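Local atomic coordinates of putative short-chain dehydrogenase/reductase (Burkholderia xenovorans, PDB entry 5JY1), a protein that binds NAD in a Rossmann-type fold and probably acts as a short-chain dehydrogenase/reductase, perhaps on 3-oxoacyl-acyl-carrier-protein substrates. Residues L116-T127 with D163-L174; R141-F149 with F237-F245. One frame throughout, in Å; residues are numbered along the deposited sequence. Where two conformers were deposited one is given.

Contact 1: L116-T127 with D163-L174; sequences LEQTLTTSLWAT and DYNTAKAGIVGL. With NAD (nicotinamide-adenine-dinucleotide), chain E; ACT (acetate ion), chain H.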
loop_
_atom_site.group_PDB
_atom_site.type_symbol
_atom_site.label_atom_id
_atom_site.label_comp_id
_atom_site.label_asym_id
_atom_site.label_seq_id
_atom_site.Cartn_x
_atom_site.Cartn_y
_atom_site.Cartn_z
ATOM N N LEU A 116 -25.969 2.154 5.652
ATOM C CA LEU A 116 -24.900 2.786 4.879
ATOM C C LEU A 116 -25.065 4.301 4.844
ATOM O O LEU A 116 -24.091 5.047 4.989
ATOM C CB LEU A 116 -24.857 2.226 3.456
ATOM C CG LEU A 116 -23.788 2.858 2.559
ATOM C CD1 LEU A 116 -22.394 2.608 3.130
ATOM C CD2 LEU A 116 -23.867 2.333 1.124
ATOM N N GLU A 117 -26.300 4.779 4.673
ATOM C CA GLU A 117 -26.523 6.219 4.693
ATOM C C GLU A 117 -26.100 6.828 6.028
ATOM O O GLU A 117 -25.445 7.878 6.065
ATOM C CB GLU A 117 -27.997 6.513 4.410
ATOM C CG GLU A 117 -28.327 7.997 4.328
ATOM C CD GLU A 117 -29.773 8.250 3.931
ATOM O OE1 GLU A 117 -30.530 7.270 3.755
ATOM O OE2 GLU A 117 -30.149 9.433 3.797
ATOM N N GLN A 118 -26.468 6.181 7.137
ATOM C CA GLN A 118 -26.129 6.715 8.451
ATOM C C GLN A 118 -24.621 6.736 8.665
ATOM O O GLN A 118 -24.075 7.702 9.215
ATOM C CB GLN A 118 -26.808 5.886 9.538
ATOM C CG GLN A 118 -26.565 6.383 10.946
ATOM C CD GLN A 118 -27.074 5.412 11.986
ATOM O OE1 GLN A 118 -26.322 4.958 12.848
ATOM N NE2 GLN A 118 -28.358 5.076 11.905
ATOM N N THR A 119 -23.932 5.675 8.238
ATOM C CA THR A 119 -22.486 5.621 8.415
ATOM C C THR A 119 -21.776 6.616 7.503
ATOM O O THR A 119 -20.820 7.272 7.925
ATOM C CB THR A 119 -21.983 4.197 8.174
ATOM O OG1 THR A 119 -22.554 3.328 9.162
ATOM C CG2 THR A 119 -20.486 4.144 8.301
ATOM N N LEU A 120 -22.239 6.764 6.258
ATOM C CA LEU A 120 -21.680 7.797 5.390
ATOM C C LEU A 120 -21.882 9.188 5.988
ATOM O O LEU A 120 -20.986 10.039 5.910
ATOM C CB LEU A 120 -22.308 7.717 3.993
ATOM C CG LEU A 120 -21.867 6.547 3.108
ATOM C CD1 LEU A 120 -22.747 6.499 1.876
ATOM C CD2 LEU A 120 -20.391 6.654 2.704
ATOM N N THR A 121 -23.036 9.431 6.619
ATOM C CA THR A 121 -23.287 10.745 7.211
ATOM C C THR A 121 -22.370 11.006 8.403
ATOM O O THR A 121 -21.717 12.054 8.474
ATOM C CB THR A 121 -24.750 10.876 7.637
ATOM O OG1 THR A 121 -25.611 10.692 6.503
ATOM C CG2 THR A 121 -25.006 12.257 8.255
ATOM N N THR A 122 -22.308 10.065 9.355
ATOM C CA THR A 122 -21.602 10.343 10.606
ATOM C C THR A 122 -20.090 10.293 10.440
ATOM O O THR A 122 -19.364 10.954 11.192
ATOM C CB THR A 122 -22.025 9.371 11.715
ATOM O OG1 THR A 122 -21.653 8.032 11.357
ATOM C CG2 THR A 122 -23.521 9.434 11.952
ATOM N N SER A 123 -19.592 9.515 9.484
ATOM C CA SER A 123 -18.161 9.478 9.215
ATOM C C SER A 123 -17.781 10.413 8.071
ATOM O O SER A 123 -17.078 11.409 8.281
ATOM C CB SER A 123 -17.715 8.039 8.916
ATOM O OG SER A 123 -17.863 7.226 10.071
ATOM N N LEU A 124 -18.291 10.150 6.869
ATOM C CA LEU A 124 -17.736 10.816 5.694
ATOM C C LEU A 124 -18.234 12.251 5.573
ATOM O O LEU A 124 -17.430 13.180 5.457
ATOM C CB LEU A 124 -18.065 10.016 4.433
ATOM C CG LEU A 124 -17.417 10.505 3.143
ATOM C CD1 LEU A 124 -15.904 10.596 3.313
ATOM C CD2 LEU A 124 -17.780 9.567 1.984
ATOM N N TRP A 125 -19.556 12.454 5.574
ATOM C CA TRP A 125 -20.085 13.809 5.446
ATOM C C TRP A 125 -19.632 14.692 6.603
ATOM O O TRP A 125 -19.261 15.859 6.403
ATOM C CB TRP A 125 -21.608 13.766 5.368
ATOM C CG TRP A 125 -22.111 13.400 3.998
ATOM C CD1 TRP A 125 -22.550 12.175 3.578
ATOM C CD2 TRP A 125 -22.215 14.274 2.870
ATOM N NE1 TRP A 125 -22.926 12.235 2.246
ATOM C CE2 TRP A 125 -22.735 13.517 1.797
ATOM C CE3 TRP A 125 -21.933 15.633 2.669
ATOM C CZ2 TRP A 125 -22.984 14.075 0.538
ATOM C CZ3 TRP A 125 -22.164 16.181 1.423
ATOM C CH2 TRP A 125 -22.692 15.405 0.371
ATOM N N ALA A 126 -19.654 14.154 7.820
ATOM C CA ALA A 126 -19.186 14.927 8.969
ATOM C C ALA A 126 -17.765 15.432 8.759
ATOM O O ALA A 126 -17.455 16.585 9.081
ATOM C CB ALA A 126 -19.259 14.075 10.231
ATOM N N THR A 127 -16.878 14.566 8.252
ATOM C CA THR A 127 -15.498 14.962 7.992
ATOM C C THR A 127 -15.427 16.005 6.885
ATOM O O THR A 127 -14.738 17.021 7.016
ATOM C CB THR A 127 -14.673 13.722 7.632
ATOM O OG1 THR A 127 -14.610 12.851 8.765
ATOM C CG2 THR A 127 -13.268 14.095 7.216
ATOM N N ASP A 163 -20.470 -1.380 5.875
ATOM C CA ASP A 163 -20.782 0.038 5.700
ATOM C C ASP A 163 -19.690 0.920 6.294
ATOM O O ASP A 163 -19.260 1.902 5.679
ATOM C CB ASP A 163 -22.155 0.361 6.316
ATOM C CG ASP A 163 -22.292 -0.099 7.771
ATOM O OD1 ASP A 163 -21.613 -1.055 8.195
ATOM O OD2 ASP A 163 -23.101 0.499 8.507
ATOM N N TYR A 164 -19.245 0.588 7.506
ATOM C CA TYR A 164 -18.140 1.287 8.146
ATOM C C TYR A 164 -16.883 1.252 7.281
ATOM O O TYR A 164 -16.232 2.284 7.061
ATOM C CB TYR A 164 -17.910 0.631 9.505
ATOM C CG TYR A 164 -16.770 1.140 10.331
ATOM C CD1 TYR A 164 -16.917 2.265 11.126
ATOM C CD2 TYR A 164 -15.561 0.458 10.367
ATOM C CE1 TYR A 164 -15.879 2.722 11.909
ATOM C CE2 TYR A 164 -14.519 0.903 11.151
ATOM C CZ TYR A 164 -14.685 2.034 11.918
ATOM O OH TYR A 164 -13.656 2.489 12.704
ATOM N N ASN A 165 -16.544 0.067 6.758
ATOM C CA ASN A 165 -15.340 -0.081 5.941
ATOM C C ASN A 165 -15.401 0.794 4.700
ATOM O O ASN A 165 -14.391 1.376 4.286
ATOM C CB ASN A 165 -15.147 -1.545 5.521
ATOM C CG ASN A 165 -15.054 -2.499 6.693
ATOM O OD1 ASN A 165 -14.746 -2.105 7.828
ATOM N ND2 ASN A 165 -15.318 -3.778 6.426
ATOM N N THR A 166 -16.582 0.885 4.086
ATOM C CA THR A 166 -16.769 1.717 2.903
ATOM C C THR A 166 -16.599 3.195 3.235
ATOM O O THR A 166 -15.859 3.915 2.555
ATOM C CB THR A 166 -18.153 1.442 2.323
ATOM O OG1 THR A 166 -18.210 0.069 1.907
ATOM C CG2 THR A 166 -18.446 2.353 1.136
ATOM N N ALA A 167 -17.272 3.662 4.288
ATOM C CA ALA A 167 -17.211 5.083 4.632
ATOM C C ALA A 167 -15.808 5.489 5.065
ATOM O O ALA A 167 -15.304 6.541 4.649
ATOM C CB ALA A 167 -18.224 5.402 5.731
ATOM N N LYS A 168 -15.151 4.661 5.883
ATOM C CA LYS A 168 -13.809 5.006 6.350
ATOM C C LYS A 168 -12.779 4.919 5.226
ATOM O O LYS A 168 -11.789 5.663 5.233
ATOM C CB LYS A 168 -13.414 4.108 7.528
ATOM C CG LYS A 168 -14.208 4.342 8.826
ATOM C CD LYS A 168 -13.978 5.743 9.382
ATOM C CE LYS A 168 -14.339 5.810 10.865
ATOM N NZ LYS A 168 -13.959 7.128 11.468
ATOM N N ALA A 169 -12.997 4.047 4.237
ATOM C CA ALA A 169 -12.151 4.085 3.048
ATOM C C ALA A 169 -12.314 5.410 2.309
ATOM O O ALA A 169 -11.325 6.002 1.854
ATOM C CB ALA A 169 -12.481 2.904 2.127
ATOM N N GLY A 170 -13.554 5.893 2.182
ATOM C CA GLY A 170 -13.770 7.213 1.605
ATOM C C GLY A 170 -12.994 8.304 2.323
ATOM O O GLY A 170 -12.473 9.231 1.691
ATOM N N ILE A 171 -12.893 8.200 3.652
ATOM C CA ILE A 171 -12.136 9.178 4.439
ATOM C C ILE A 171 -10.692 9.253 3.958
ATOM O O ILE A 171 -10.092 10.333 3.900
ATOM C CB ILE A 171 -12.205 8.825 5.937
ATOM C CG1 ILE A 171 -13.630 8.970 6.464
ATOM C CG2 ILE A 171 -11.243 9.698 6.742
ATOM C CD1 ILE A 171 -14.085 10.402 6.565
ATOM N N VAL A 172 -10.099 8.103 3.620
ATOM C CA VAL A 172 -8.720 8.106 3.137
ATOM C C VAL A 172 -8.608 8.851 1.811
ATOM O O VAL A 172 -7.676 9.640 1.603
ATOM C CB VAL A 172 -8.182 6.666 3.027
ATOM C CG1 VAL A 172 -6.782 6.671 2.423
ATOM C CG2 VAL A 172 -8.175 5.995 4.395
ATOM N N GLY A 173 -9.553 8.622 0.895
ATOM C CA GLY A 173 -9.523 9.354 -0.362
ATOM C C GLY A 173 -9.674 10.851 -0.160
ATOM O O GLY A 173 -8.999 11.646 -0.818
ATOM N N LEU A 174 -10.553 11.252 0.766
ATOM C CA LEU A 174 -10.747 12.670 1.056
ATOM C C LEU A 174 -9.500 13.273 1.696
ATOM O O LEU A 174 -9.111 14.402 1.367
ATOM C CB LEU A 174 -11.966 12.835 1.963
ATOM C CG LEU A 174 -12.309 14.257 2.423
ATOM C CD1 LEU A 174 -12.470 15.189 1.220
ATOM C CD2 LEU A 174 -13.577 14.229 3.277
HETATM P PA NAD E . -16.561 5.988 20.931
HETATM O O1A NAD E . -17.808 5.242 20.564
HETATM O O2A NAD E . -15.935 5.521 22.237
HETATM O O5B NAD E . -16.848 7.632 21.006
HETATM C C5B NAD E . -17.616 8.168 19.987
HETATM C C4B NAD E . -17.926 9.677 20.350
HETATM O O4B NAD E . -18.540 10.218 19.353
HETATM C C3B NAD E . -18.935 9.696 21.551
HETATM O O3B NAD E . -18.509 10.606 22.518
HETATM C C2B NAD E . -20.227 10.126 20.899
HETATM O O2B NAD E . -21.166 10.743 21.908
HETATM C C1B NAD E . -19.802 10.985 19.992
HETATM N N9A NAD E . -20.796 11.190 18.953
HETATM C C8A NAD E . -21.596 10.255 18.434
HETATM N N7A NAD E . -22.358 10.831 17.526
HETATM C C5A NAD E . -22.032 12.125 17.480
HETATM C C6A NAD E . -22.540 13.167 16.702
HETATM N N6A NAD E . -23.556 13.298 15.668
HETATM N N1A NAD E . -22.048 14.384 16.839
HETATM C C2A NAD E . -21.042 14.615 17.747
HETATM N N3A NAD E . -20.548 13.612 18.513
HETATM C C4A NAD E . -21.062 12.351 18.359
HETATM O O3 NAD E . -15.490 5.815 19.687
HETATM P PN NAD E . -13.918 5.381 19.742
HETATM O O1N NAD E . -13.826 3.880 19.969
HETATM O O2N NAD E . -13.113 6.114 20.830
HETATM O O5D NAD E . -13.304 5.693 18.236
HETATM C C5D NAD E . -13.039 7.045 17.868
HETATM C C4D NAD E . -12.543 7.106 16.385
HETATM O O4D NAD E . -11.594 6.195 16.177
HETATM C C3D NAD E . -13.705 6.729 15.460
HETATM O O3D NAD E . -13.660 7.435 14.313
HETATM C C2D NAD E . -13.450 5.229 15.178
HETATM O O2D NAD E . -14.178 4.879 13.929
HETATM C C1D NAD E . -12.140 5.160 15.071
HETATM N N1N NAD E . -11.616 3.839 15.382
HETATM C C2N NAD E . -11.501 3.419 16.670
HETATM C C3N NAD E . -11.001 2.149 16.968
HETATM C C7N NAD E . -10.873 1.671 18.396
HETATM O O7N NAD E . -10.267 0.642 18.655
HETATM N N7N NAD E . -11.457 2.408 19.447
HETATM C C4N NAD E . -10.623 1.317 15.945
HETATM C C5N NAD E . -10.730 1.732 14.665
HETATM C C6N NAD E . -11.228 3.010 14.374
HETATM C C ACT H . -14.551 1.466 15.944
HETATM O O ACT H . -14.243 0.281 15.704
HETATM O OXT ACT H . -14.606 2.223 14.951
HETATM C CH3 ACT H . -14.838 1.947 17.336
HETATM O O HOH W 1 -16.633 7.565 12.433
#
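Asp-163 opens the contact by meeting two residues of the helix that holds 116-127. Its CB lies beside Leu-116 CD1, and its OD2 stands 3.0 Å from Thr-119 OG1, an oxygen that also has Met-115 O within reach; Thr-103 and Lys-111 hold the carboxylate as well. Tyr-164 touches Thr-119 through its backbone and sends its ring the other way, where OH lies 2.7 Å from O2D of NAD and also meets an acetate. At Ala-167 the helices, inclined by only 13°, come close: its CB presses on Thr-119 CG2 at 3.6 Å and on Leu-120 CD2. With chi1 at -68°, Lys-168 lays CG over the tyrosine ring and bends at chi2; NZ donates to NAD O3D (2.9 Å), and a water joins it to Ser-123 OG. Leu-124 is a knob among Ala-167, Gly-170, Ile-171 and Leu-174, its CD1 resting 3.8 Å from the bare backbone at Gly-170 C. In one of two conformers Ile-171 CD1 reaches Thr-127, and Leu-174 CD2 closes the row against Thr-127 CG2. Tyr-164 and Lys-168 form the YxxxK pair of short-chain dehydrogenases; by family analogy the tyrosine is probably the catalytic acid-base, with the lysine holding the nicotinamide ribose beside it.

Contact 2: R141-F149 with F237-F245; sequences RRWGRIVNF and FFASEMSRF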
loop_
_atom_site.group_PDB
_atom_site.type_symbol
_atom_site.label_atom_id
_atom_site.label_comp_id
_atom_site.label_asym_id
_atom_site.label_seq_id
_atom_site.Cartn_x
_atom_site.Cartn_y
_atom_site.Cartn_z
ATOM N N ARG A 141 -4.944 32.112 7.848
ATOM C CA ARG A 141 -3.766 32.178 8.703
ATOM C C ARG A 141 -2.577 31.433 8.121
ATOM O O ARG A 141 -1.488 31.478 8.711
ATOM C CB ARG A 141 -4.115 31.629 10.085
ATOM C CG ARG A 141 -5.058 32.551 10.843
ATOM C CD ARG A 141 -5.777 31.847 11.962
ATOM N NE ARG A 141 -6.652 32.770 12.673
ATOM C CZ ARG A 141 -7.845 33.163 12.224
ATOM N NH1 ARG A 141 -8.313 32.707 11.062
ATOM N NH2 ARG A 141 -8.573 34.016 12.935
ATOM N N ARG A 142 -2.769 30.763 6.979
ATOM C CA ARG A 142 -1.723 29.971 6.327
ATOM C C ARG A 142 -1.096 28.973 7.300
ATOM O O ARG A 142 0.125 28.810 7.354
ATOM C CB ARG A 142 -0.658 30.880 5.705
ATOM C CG ARG A 142 -1.206 31.902 4.703
ATOM C CD ARG A 142 -1.785 31.213 3.481
ATOM N NE ARG A 142 -1.841 32.074 2.294
ATOM C CZ ARG A 142 -2.959 32.563 1.757
ATOM N NH1 ARG A 142 -4.136 32.302 2.301
ATOM N NH2 ARG A 142 -2.898 33.313 0.668
ATOM N N TRP A 143 -1.946 28.293 8.072
ATOM C CA TRP A 143 -1.481 27.268 9.009
ATOM C C TRP A 143 -2.667 26.390 9.375
ATOM O O TRP A 143 -3.683 26.897 9.862
ATOM C CB TRP A 143 -0.864 27.906 10.275
ATOM C CG TRP A 143 0.112 26.999 11.047
ATOM C CD1 TRP A 143 1.476 27.060 11.022
ATOM C CD2 TRP A 143 -0.222 25.936 11.967
ATOM N NE1 TRP A 143 2.012 26.092 11.847
ATOM C CE2 TRP A 143 0.994 25.397 12.444
ATOM C CE3 TRP A 143 -1.424 25.388 12.423
ATOM C CZ2 TRP A 143 1.040 24.334 13.354
ATOM C CZ3 TRP A 143 -1.385 24.339 13.326
ATOM C CH2 TRP A 143 -0.155 23.820 13.789
ATOM N N GLY A 144 -2.536 25.081 9.182
ATOM C CA GLY A 144 -3.600 24.178 9.568
ATOM C C GLY A 144 -3.105 22.760 9.723
ATOM O O GLY A 144 -2.156 22.337 9.057
ATOM N N ARG A 145 -3.762 22.022 10.619
ATOM C CA ARG A 145 -3.522 20.595 10.819
ATOM C C ARG A 145 -4.872 19.908 10.899
ATOM O O ARG A 145 -5.681 20.231 11.775
ATOM C CB ARG A 145 -2.719 20.326 12.100
ATOM C CG ARG A 145 -1.360 20.987 12.129
ATOM C CD ARG A 145 -0.369 20.205 11.267
ATOM N NE ARG A 145 0.998 20.697 11.378
ATOM C CZ ARG A 145 1.517 21.693 10.664
ATOM N NH1 ARG A 145 0.785 22.344 9.762
ATOM N NH2 ARG A 145 2.788 22.039 10.861
ATOM N N ILE A 146 -5.127 18.973 9.983
ATOM C CA ILE A 146 -6.352 18.186 10.005
ATOM C C ILE A 146 -5.966 16.732 10.237
ATOM O O ILE A 146 -5.109 16.195 9.526
ATOM C CB ILE A 146 -7.157 18.353 8.702
ATOM C CG1 ILE A 146 -7.572 19.827 8.555
ATOM C CG2 ILE A 146 -8.386 17.430 8.694
ATOM C CD1 ILE A 146 -8.264 20.167 7.230
ATOM N N VAL A 147 -6.582 16.111 11.242
ATOM C CA VAL A 147 -6.318 14.717 11.608
ATOM C C VAL A 147 -7.625 13.958 11.446
ATOM O O VAL A 147 -8.571 14.178 12.215
ATOM C CB VAL A 147 -5.805 14.584 13.053
ATOM C CG1 VAL A 147 -5.381 13.138 13.350
ATOM C CG2 VAL A 147 -4.660 15.563 13.346
ATOM N N ASN A 148 -7.685 13.061 10.464
ATOM C CA ASN A 148 -8.856 12.220 10.270
ATOM C C ASN A 148 -8.586 10.830 10.833
ATOM O O ASN A 148 -7.440 10.429 11.025
ATOM C CB ASN A 148 -9.223 12.133 8.785
ATOM C CG ASN A 148 -9.677 13.462 8.235
ATOM O OD1 ASN A 148 -10.249 14.271 8.966
ATOM N ND2 ASN A 148 -9.421 13.705 6.950
ATOM N N PHE A 149 -9.656 10.103 11.138
ATOM C CA PHE A 149 -9.547 8.758 11.687
ATOM C C PHE A 149 -10.210 7.764 10.748
ATOM O O PHE A 149 -11.378 7.926 10.388
ATOM C CB PHE A 149 -10.171 8.671 13.081
ATOM C CG PHE A 149 -9.274 9.184 14.171
ATOM C CD1 PHE A 149 -8.350 8.350 14.770
ATOM C CD2 PHE A 149 -9.333 10.502 14.575
ATOM C CE1 PHE A 149 -7.509 8.813 15.770
ATOM C CE2 PHE A 149 -8.500 10.972 15.580
ATOM C CZ PHE A 149 -7.587 10.126 16.179
ATOM N N PHE A 237 1.464 14.663 17.446
ATOM C CA PHE A 237 2.433 14.738 16.354
ATOM C C PHE A 237 1.813 15.368 15.112
ATOM O O PHE A 237 2.342 16.343 14.563
ATOM C CB PHE A 237 2.972 13.341 16.031
ATOM C CG PHE A 237 3.870 13.296 14.806
ATOM C CD1 PHE A 237 5.137 13.873 14.829
ATOM C CD2 PHE A 237 3.448 12.650 13.652
ATOM C CE1 PHE A 237 5.959 13.832 13.708
ATOM C CE2 PHE A 237 4.271 12.589 12.523
ATOM C CZ PHE A 237 5.528 13.176 12.558
ATOM N N PHE A 238 0.669 14.841 14.675
ATOM C CA PHE A 238 0.031 15.317 13.456
ATOM C C PHE A 238 -0.664 16.659 13.626
ATOM O O PHE A 238 -1.189 17.188 12.639
ATOM C CB PHE A 238 -0.979 14.282 12.944
ATOM C CG PHE A 238 -0.338 13.121 12.239
ATOM C CD1 PHE A 238 0.350 13.320 11.051
ATOM C CD2 PHE A 238 -0.423 11.839 12.752
ATOM C CE1 PHE A 238 0.948 12.261 10.389
ATOM C CE2 PHE A 238 0.174 10.777 12.099
ATOM C CZ PHE A 238 0.862 10.989 10.917
ATOM N N ALA A 239 -0.695 17.210 14.842
ATOM C CA ALA A 239 -1.302 18.512 15.087
ATOM C C ALA A 239 -0.276 19.609 15.343
ATOM O O ALA A 239 -0.667 20.754 15.617
ATOM C CB ALA A 239 -2.263 18.427 16.282
ATOM N N SER A 240 1.013 19.300 15.251
ATOM C CA SER A 240 2.084 20.172 15.715
ATOM C C SER A 240 3.067 20.477 14.585
ATOM O O SER A 240 2.925 20.002 13.452
ATOM C CB SER A 240 2.825 19.529 16.887
ATOM O OG SER A 240 3.603 18.419 16.437
ATOM N N GLU A 241 4.086 21.282 14.914
ATOM C CA GLU A 241 5.146 21.547 13.948
ATOM C C GLU A 241 6.011 20.323 13.695
ATOM O O GLU A 241 6.760 20.307 12.710
ATOM C CB GLU A 241 6.032 22.712 14.402
ATOM C CG GLU A 241 5.366 24.066 14.395
ATOM C CD GLU A 241 5.167 24.681 12.997
ATOM O OE1 GLU A 241 5.594 24.097 11.980
ATOM O OE2 GLU A 241 4.597 25.787 12.931
ATOM N N MET A 242 5.937 19.299 14.551
ATOM C CA MET A 242 6.769 18.115 14.336
ATOM C C MET A 242 6.456 17.442 13.007
ATOM O O MET A 242 7.336 16.807 12.412
ATOM C CB MET A 242 6.586 17.114 15.472
ATOM C CG MET A 242 6.971 17.637 16.839
ATOM S SD MET A 242 6.800 16.333 18.080
ATOM C CE MET A 242 8.201 15.272 17.687
ATOM N N SER A 243 5.208 17.534 12.551
ATOM C CA SER A 243 4.770 16.910 11.310
ATOM C C SER A 243 4.635 17.915 10.173
ATOM O O SER A 243 3.910 17.648 9.209
ATOM C CB SER A 243 3.444 16.189 11.532
ATOM O OG SER A 243 2.448 17.128 11.916
ATOM N N ARG A 244 5.337 19.055 10.262
ATOM C CA ARG A 244 5.196 20.132 9.288
ATOM C C ARG A 244 5.586 19.718 7.874
ATOM O O ARG A 244 5.221 20.419 6.921
ATOM C CB ARG A 244 6.039 21.342 9.716
ATOM C CG ARG A 244 7.543 21.073 9.616
ATOM C CD ARG A 244 8.373 21.978 10.492
ATOM N NE ARG A 244 8.126 23.398 10.255
ATOM C CZ ARG A 244 8.855 24.161 9.446
ATOM N NH1 ARG A 244 9.878 23.643 8.773
ATOM N NH2 ARG A 244 8.561 25.448 9.312
ATOM N N PHE A 245 6.328 18.615 7.704
ATOM C CA PHE A 245 6.706 18.144 6.375
ATOM C C PHE A 245 6.038 16.814 6.024
ATOM O O PHE A 245 6.472 16.134 5.086
ATOM C CB PHE A 245 8.235 18.036 6.269
ATOM C CG PHE A 245 8.783 18.225 4.858
ATOM C CD1 PHE A 245 8.383 19.302 4.068
ATOM C CD2 PHE A 245 9.739 17.345 4.347
ATOM C CE1 PHE A 245 8.909 19.481 2.783
ATOM C CE2 PHE A 245 10.267 17.515 3.060
ATOM C CZ PHE A 245 9.852 18.579 2.278
HETATM O O HOH W 2 -2.318 15.998 10.255
#
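Trp-143, just before strand 144-149, and Arg-145, on it, supply the polar side of this contact, both reaching into the turn that follows helix 227-239. The arginine grips one carbonyl oxygen with two nitrogens: NE lies 2.9 Å from Ser-240 O in a fairly straight bond (161°), and NH2 adds a more bent one at 3.3 Å. Both come from the same face of the carbonyl plane, yet the oxygen lies close to the guanidinium plane. The chain bends at chi2 (-78°), and its outer end turns back towards the start of the strand, where NH1 donates to Gly-144 O at 3.0 Å. These three bonds, all near the guanidinium plane, hold the group's rotation. Trp-143 donates from NE1 to Glu-241 OE2 at 2.8 Å, meeting the carboxylate from above its plane. A water bridges Ile-146 O and Phe-238 O, whereas buried Ala-239 O has no hydrogen-bonding partner in the model.

Charge pairing runs through the other oxygen of that carboxylate. Glu-241 OE1 forms a salt bridge with Arg-244 NE (3.1 Å) and a long one with Arg-145 NH2; Arg-244 also pairs with Asp-230 of the third subunit.

Flat and apolar surfaces complete the contact. The guanidinium of Arg-145 lies over the Trp-143 ring, while Val-147 CG2 packs on Phe-238 CB at 3.9 Å.

Strand 144-149 runs between strands 94-97 and 187-194 in the parallel sheet. The end of helix 227-239 covers one side, touching both neighbours through Ala-239 on Ile-94 and Phe-238 on Asn-190, and Ile-146 packs on helix 113-141 on the other.

Along the chain the segments alternate: 116-127, 141-149, 163-174 and 237-245. Helix 113-141 leads into strand 144-149, so both contacts draw on one continuous part of the Rossmann fold, and helix 162-182 follows before the next strand, 187-194. Contact 1 joins the two helices on one side of the parallel sheet; contact 2 fastens the end of helix 227-239 to the other. Their centres are about 22 Å apart, but the strand connects them: Lys-168 NZ probably donates to Phe-149 O at 2.9 Å, and Asn-148 packs on Thr-127 and Ile-171. The cofactor-binding lysine thus probably bonds to the C-terminal end of a strand whose earlier part makes contact 2.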